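Local coordinates for protein Cyclase/dehydrase (Mycobacterium smegmatis str. MC2 155, PDB 5Z8O) that is of unknown function but belongs to the START superfamily and probably binds lipids or other hydrophobic ligands, at residues Y69-A72 and E73-F77; F24-Y27 and P28-N31. All blocks are in the same frame, centred on the assembly; numbering follows the deposited sequence.

How the interactions relate
After helix 14-22, the chain reaches interaction 2 first: residues 24-31 close a short helical turn that leads toward strand 34-42. Two further strands, 48-57 and 60-69, pass before interaction 1, where residues 69-77 reverse the chain and start strand 75-83. Neither contact encloses or crosses the other. Although their centres lie about 19 Å apart, they touch through Phe24, whose CE2 is 3.9 Å from Tyr70 OH and whose CZ is 4.1 Å from Ile76 CG2. The Phe24 ring thereby joins the small helical connection to the hairpin between strands 60-69 and 75-83, an example of how contacts made in series along a chain can still meet in space.

Interaction 1. Residues Y69-A72 and E73-F77; sequences YYPA and ENQIF
Ala72 and Gln75 clasp the type I beta turn that reverses the chain here. Glu73 takes the first corner of the turn. Asn74 occupies the second corner; its chi1 of 60° sets CG between the backbone N and carbonyl carbon, and OD1 comes back to lie 3.7 Å from Ala72 CB. At Gln75 the turn closes, the backbone N donating to Ala72 O over 3.0 Å from well above the carbonyl plane. The Gln75 side chain crosses the Pro71 ring at about a right angle. Gln75 OE1 lies 3.3 Å from Pro71 CG, while also accepting a hydrogen bond from Arg92. Ile76 turns to the other side of the strand, where its CG1 lies 4.3 Å from Tyr70 CD1. Phe77 then forms the antiparallel hydrogen-bonded pair with Tyr69: Phe77 N reaches Tyr69 O in a nearly straight bond of 3.0 Å, and Tyr69 N donates to Phe77 O over 2.7 Å. The Phe77 ring stands on the sheet face that carries the Tyr69 ring, and a chi1 of -176°, which swings CG opposite the backbone N, leaves Phe77 CD2 4.2 Å from Tyr69 CD1. Phe77 CB rests against Pro71 CD at 3.9 Å, so the proline ring touches both Gln75 and Phe77. The result is a beta hairpin connection, pinned by backbone bonds at both ends and packed in between. It joins strands 60-69 and 75-83 at the protein surface; Asn74 and Ile76 bond through their backbones to strand 86-97, Arg92 of that strand makes a cation-pi contact with Phe77, and Tyr70 OH bonds to Pro48 O at the start of strand 48-57.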
loop_
_atom_site.group_PDB
_atom_site.type_symbol
_atom_site.label_atom_id
_atom_site.label_comp_id
_atom_site.label_asym_id
_atom_site.label_seq_id
_atom_site.Cartn_x
_atom_site.Cartn_y
_atom_site.Cartn_z
ATOM N N TYR B 69 5.321 -12.969 8.023
ATOM C CA TYR B 69 6.372 -13.724 8.682
ATOM C C TYR B 69 6.005 -15.196 8.674
ATOM O O TYR B 69 4.840 -15.567 8.529
ATOM C CB TYR B 69 6.586 -13.257 10.128
ATOM C CG TYR B 69 6.877 -11.784 10.250
ATOM C CD1 TYR B 69 5.847 -10.864 10.414
ATOM C CD2 TYR B 69 8.180 -11.308 10.194
ATOM C CE1 TYR B 69 6.107 -9.513 10.523
ATOM C CE2 TYR B 69 8.452 -9.958 10.299
ATOM C CZ TYR B 69 7.412 -9.064 10.466
ATOM O OH TYR B 69 7.675 -7.720 10.571
ATOM N N TYR B 70 7.026 -16.036 8.815
ATOM C CA TYR B 70 6.859 -17.486 8.828
ATOM C C TYR B 70 7.564 -17.971 10.087
ATOM O O TYR B 70 8.676 -18.512 10.024
ATOM C CB TYR B 70 7.414 -18.103 7.544
ATOM C CG TYR B 70 6.822 -17.448 6.315
ATOM C CD1 TYR B 70 5.593 -17.852 5.808
ATOM C CD2 TYR B 70 7.476 -16.394 5.685
ATOM C CE1 TYR B 70 5.047 -17.241 4.696
ATOM C CE2 TYR B 70 6.935 -15.777 4.572
ATOM C CZ TYR B 70 5.721 -16.205 4.083
ATOM O OH TYR B 70 5.179 -15.594 2.980
ATOM N N PRO B 71 6.930 -17.799 11.253
ATOM C CA PRO B 71 7.617 -18.099 12.520
ATOM C C PRO B 71 7.933 -19.569 12.709
ATOM O O PRO B 71 8.922 -19.898 13.374
ATOM C CB PRO B 71 6.637 -17.584 13.584
ATOM C CG PRO B 71 5.314 -17.549 12.900
ATOM C CD PRO B 71 5.589 -17.231 11.469
ATOM N N ALA B 72 7.111 -20.461 12.166
ATOM C CA ALA B 72 7.319 -21.895 12.280
ATOM C C ALA B 72 6.877 -22.540 10.977
ATOM O O ALA B 72 6.203 -21.919 10.152
ATOM C CB ALA B 72 6.556 -22.481 13.474
ATOM N N GLU B 73 7.274 -23.802 10.791
ATOM C CA GLU B 73 7.090 -24.454 9.496
ATOM C C GLU B 73 5.623 -24.549 9.098
ATOM O O GLU B 73 5.309 -24.617 7.904
ATOM C CB GLU B 73 7.716 -25.849 9.518
ATOM C CG GLU B 73 9.107 -25.911 8.910
ATOM C CD GLU B 73 9.422 -27.276 8.320
ATOM O OE1 GLU B 73 10.485 -27.844 8.660
ATOM O OE2 GLU B 73 8.603 -27.780 7.517
ATOM N N ASN B 74 4.714 -24.548 10.071
ATOM C CA ASN B 74 3.287 -24.677 9.811
ATOM C C ASN B 74 2.526 -23.382 10.063
ATOM O O ASN B 74 1.294 -23.407 10.150
ATOM C CB ASN B 74 2.702 -25.790 10.678
ATOM C CG ASN B 74 2.890 -25.527 12.161
ATOM O OD1 ASN B 74 3.860 -24.884 12.568
ATOM N ND2 ASN B 74 1.962 -26.017 12.975
ATOM N N GLN B 75 3.224 -22.257 10.185
ATOM C CA GLN B 75 2.630 -21.013 10.651
ATOM C C GLN B 75 2.858 -19.880 9.665
ATOM O O GLN B 75 3.929 -19.769 9.058
ATOM C CB GLN B 75 3.195 -20.596 12.013
ATOM C CG GLN B 75 2.432 -21.127 13.203
ATOM C CD GLN B 75 2.937 -20.548 14.509
ATOM O OE1 GLN B 75 3.196 -19.349 14.608
ATOM N NE2 GLN B 75 3.067 -21.395 15.522
ATOM N N ILE B 76 1.842 -19.035 9.527
ATOM C CA ILE B 76 1.938 -17.775 8.803
ATOM C C ILE B 76 1.417 -16.701 9.744
ATOM O O ILE B 76 0.340 -16.850 10.330
ATOM C CB ILE B 76 1.136 -17.789 7.486
ATOM C CG1 ILE B 76 1.538 -18.986 6.621
ATOM C CG2 ILE B 76 1.338 -16.484 6.722
ATOM C CD1 ILE B 76 0.832 -19.039 5.282
ATOM N N PHE B 77 2.179 -15.621 9.884
ATOM C CA PHE B 77 1.865 -14.544 10.814
ATOM C C PHE B 77 1.981 -13.221 10.078
ATOM O O PHE B 77 3.051 -12.894 9.552
ATOM C CB PHE B 77 2.805 -14.603 12.023
ATOM C CG PHE B 77 2.510 -13.590 13.089
ATOM C CD1 PHE B 77 1.356 -13.672 13.848
ATOM C CD2 PHE B 77 3.431 -12.601 13.388
ATOM C CE1 PHE B 77 1.099 -12.752 14.847
ATOM C CE2 PHE B 77 3.185 -11.687 14.393
ATOM C CZ PHE B 77 2.018 -11.759 15.121
#

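Interaction 2. Residues F24-Y27 and P28-N31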
loop_
_atom_site.group_PDB
_atom_site.type_symbol
_atom_site.label_atom_id
_atom_site.label_comp_id
_atom_site.label_asym_id
_atom_site.label_seq_id
_atom_site.Cartn_x
_atom_site.Cartn_y
_atom_site.Cartn_z
ATOM N N PHE B 24 -1.600 -15.602 -1.526
ATOM C CA PHE B 24 -2.189 -14.325 -1.129
ATOM C C PHE B 24 -2.869 -13.631 -2.301
ATOM O O PHE B 24 -3.948 -13.046 -2.144
ATOM C CB PHE B 24 -1.119 -13.419 -0.522
ATOM C CG PHE B 24 -0.417 -14.023 0.654
ATOM C CD1 PHE B 24 -1.096 -14.243 1.840
ATOM C CD2 PHE B 24 0.923 -14.366 0.577
ATOM C CE1 PHE B 24 -0.456 -14.796 2.926
ATOM C CE2 PHE B 24 1.570 -14.921 1.662
ATOM C CZ PHE B 24 0.879 -15.136 2.839
ATOM N N GLU B 25 -2.257 -13.679 -3.486
ATOM C CA GLU B 25 -2.835 -12.981 -4.626
ATOM C C GLU B 25 -4.097 -13.651 -5.155
ATOM O O GLU B 25 -4.810 -13.036 -5.953
ATOM C CB GLU B 25 -1.787 -12.840 -5.733
ATOM C CG GLU B 25 -0.657 -11.890 -5.345
ATOM C CD GLU B 25 0.309 -11.600 -6.481
ATOM O OE1 GLU B 25 0.426 -12.438 -7.402
ATOM O OE2 GLU B 25 0.953 -10.526 -6.446
ATOM N N ALA B 26 -4.403 -14.872 -4.721
ATOM C CA ALA B 26 -5.662 -15.518 -5.071
ATOM C C ALA B 26 -6.773 -15.241 -4.066
ATOM O O ALA B 26 -7.910 -15.670 -4.292
ATOM C CB ALA B 26 -5.469 -17.032 -5.213
ATOM N N TYR B 27 -6.476 -14.536 -2.972
ATOM C CA TYR B 27 -7.506 -14.198 -1.990
ATOM C C TYR B 27 -8.760 -13.568 -2.590
ATOM O O TYR B 27 -9.864 -13.962 -2.177
ATOM C CB TYR B 27 -6.939 -13.262 -0.910
ATOM C CG TYR B 27 -6.130 -13.944 0.173
ATOM C CD1 TYR B 27 -5.828 -15.297 0.102
ATOM C CD2 TYR B 27 -5.703 -13.235 1.290
ATOM C CE1 TYR B 27 -5.097 -15.920 1.099
ATOM C CE2 TYR B 27 -4.977 -13.848 2.293
ATOM C CZ TYR B 27 -4.678 -15.191 2.194
ATOM O OH TYR B 27 -3.956 -15.799 3.196
ATOM N N PRO B 28 -8.686 -12.609 -3.523
ATOM C CA PRO B 28 -9.927 -12.003 -4.033
ATOM C C PRO B 28 -10.856 -12.983 -4.728
ATOM O O PRO B 28 -12.061 -12.714 -4.796
ATOM C CB PRO B 28 -9.419 -10.931 -5.009
ATOM C CG PRO B 28 -8.024 -10.640 -4.571
ATOM C CD PRO B 28 -7.494 -11.955 -4.098
ATOM N N GLN B 29 -10.345 -14.118 -5.216
ATOM C CA GLN B 29 -11.180 -15.074 -5.942
ATOM C C GLN B 29 -12.210 -15.745 -5.041
ATOM O O GLN B 29 -13.278 -16.146 -5.521
ATOM C CB GLN B 29 -10.309 -16.138 -6.609
ATOM C CG GLN B 29 -9.348 -15.598 -7.651
ATOM C CD GLN B 29 -8.376 -16.656 -8.137
ATOM O OE1 GLN B 29 -8.635 -17.855 -8.023
ATOM N NE2 GLN B 29 -7.244 -16.216 -8.677
ATOM N N TRP B 30 -11.923 -15.878 -3.748
ATOM C CA TRP B 30 -12.803 -16.599 -2.838
ATOM C C TRP B 30 -13.237 -15.772 -1.634
ATOM O O TRP B 30 -13.957 -16.291 -0.773
ATOM C CB TRP B 30 -12.152 -17.922 -2.393
ATOM C CG TRP B 30 -10.771 -17.818 -1.801
ATOM C CD1 TRP B 30 -9.592 -17.742 -2.486
ATOM C CD2 TRP B 30 -10.422 -17.846 -0.409
ATOM N NE1 TRP B 30 -8.535 -17.686 -1.610
ATOM C CE2 TRP B 30 -9.017 -17.750 -0.328
ATOM C CE3 TRP B 30 -11.162 -17.925 0.776
ATOM C CZ2 TRP B 30 -8.337 -17.732 0.890
ATOM C CZ3 TRP B 30 -10.485 -17.907 1.986
ATOM C CH2 TRP B 30 -9.085 -17.812 2.033
ATOM N N ASN B 31 -12.795 -14.523 -1.529
ATOM C CA ASN B 31 -13.271 -13.594 -0.502
ATOM C C ASN B 31 -14.014 -12.445 -1.175
ATOM O O ASN B 31 -13.379 -11.626 -1.868
ATOM C CB ASN B 31 -12.112 -13.069 0.343
ATOM C CG ASN B 31 -11.454 -14.157 1.161
ATOM O OD1 ASN B 31 -10.440 -14.729 0.758
ATOM N ND2 ASN B 31 -12.034 -14.460 2.317
#
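Tyr27 and Trp30 are brought side by side by two different first torsions: Tyr27 holds CG anti to its carbonyl carbon (chi1 -80°), whereas Trp30 places CG between its backbone N and carbonyl carbon (chi1 54°). The two side chains point the same way from a single helical turn. An offset edge-to-face pair follows, with the edge of the indole directed toward the phenol face, the planes 81° apart and Trp30 CZ2 3.6 Å from Tyr27 CD1. On the other side of the Tyr27 ring, Phe24 CA sits 3.9 Å above its centre, so the phenol is held between backbone and indole. Tyr27 O accepts from Trp30 N at 3.2 Å and from Asn31 N at 3.1 Å, Asn31 N almost straight ahead of the carbonyl but with a bent N-H, Trp30 N from above its plane. One residue earlier, Ala26 O takes Gln29 N at 3.0 Å and also lies 3.2 Å from Trp30 CD1. Tyr27 OH bonds to Val21 O, and the indole packs against helix 119-144. The chemistry thus implies a turn fixed by two carbonyls, one of them shared by two donors, with aromatic packing limiting rotation of the Tyr27 and Trp30 rings.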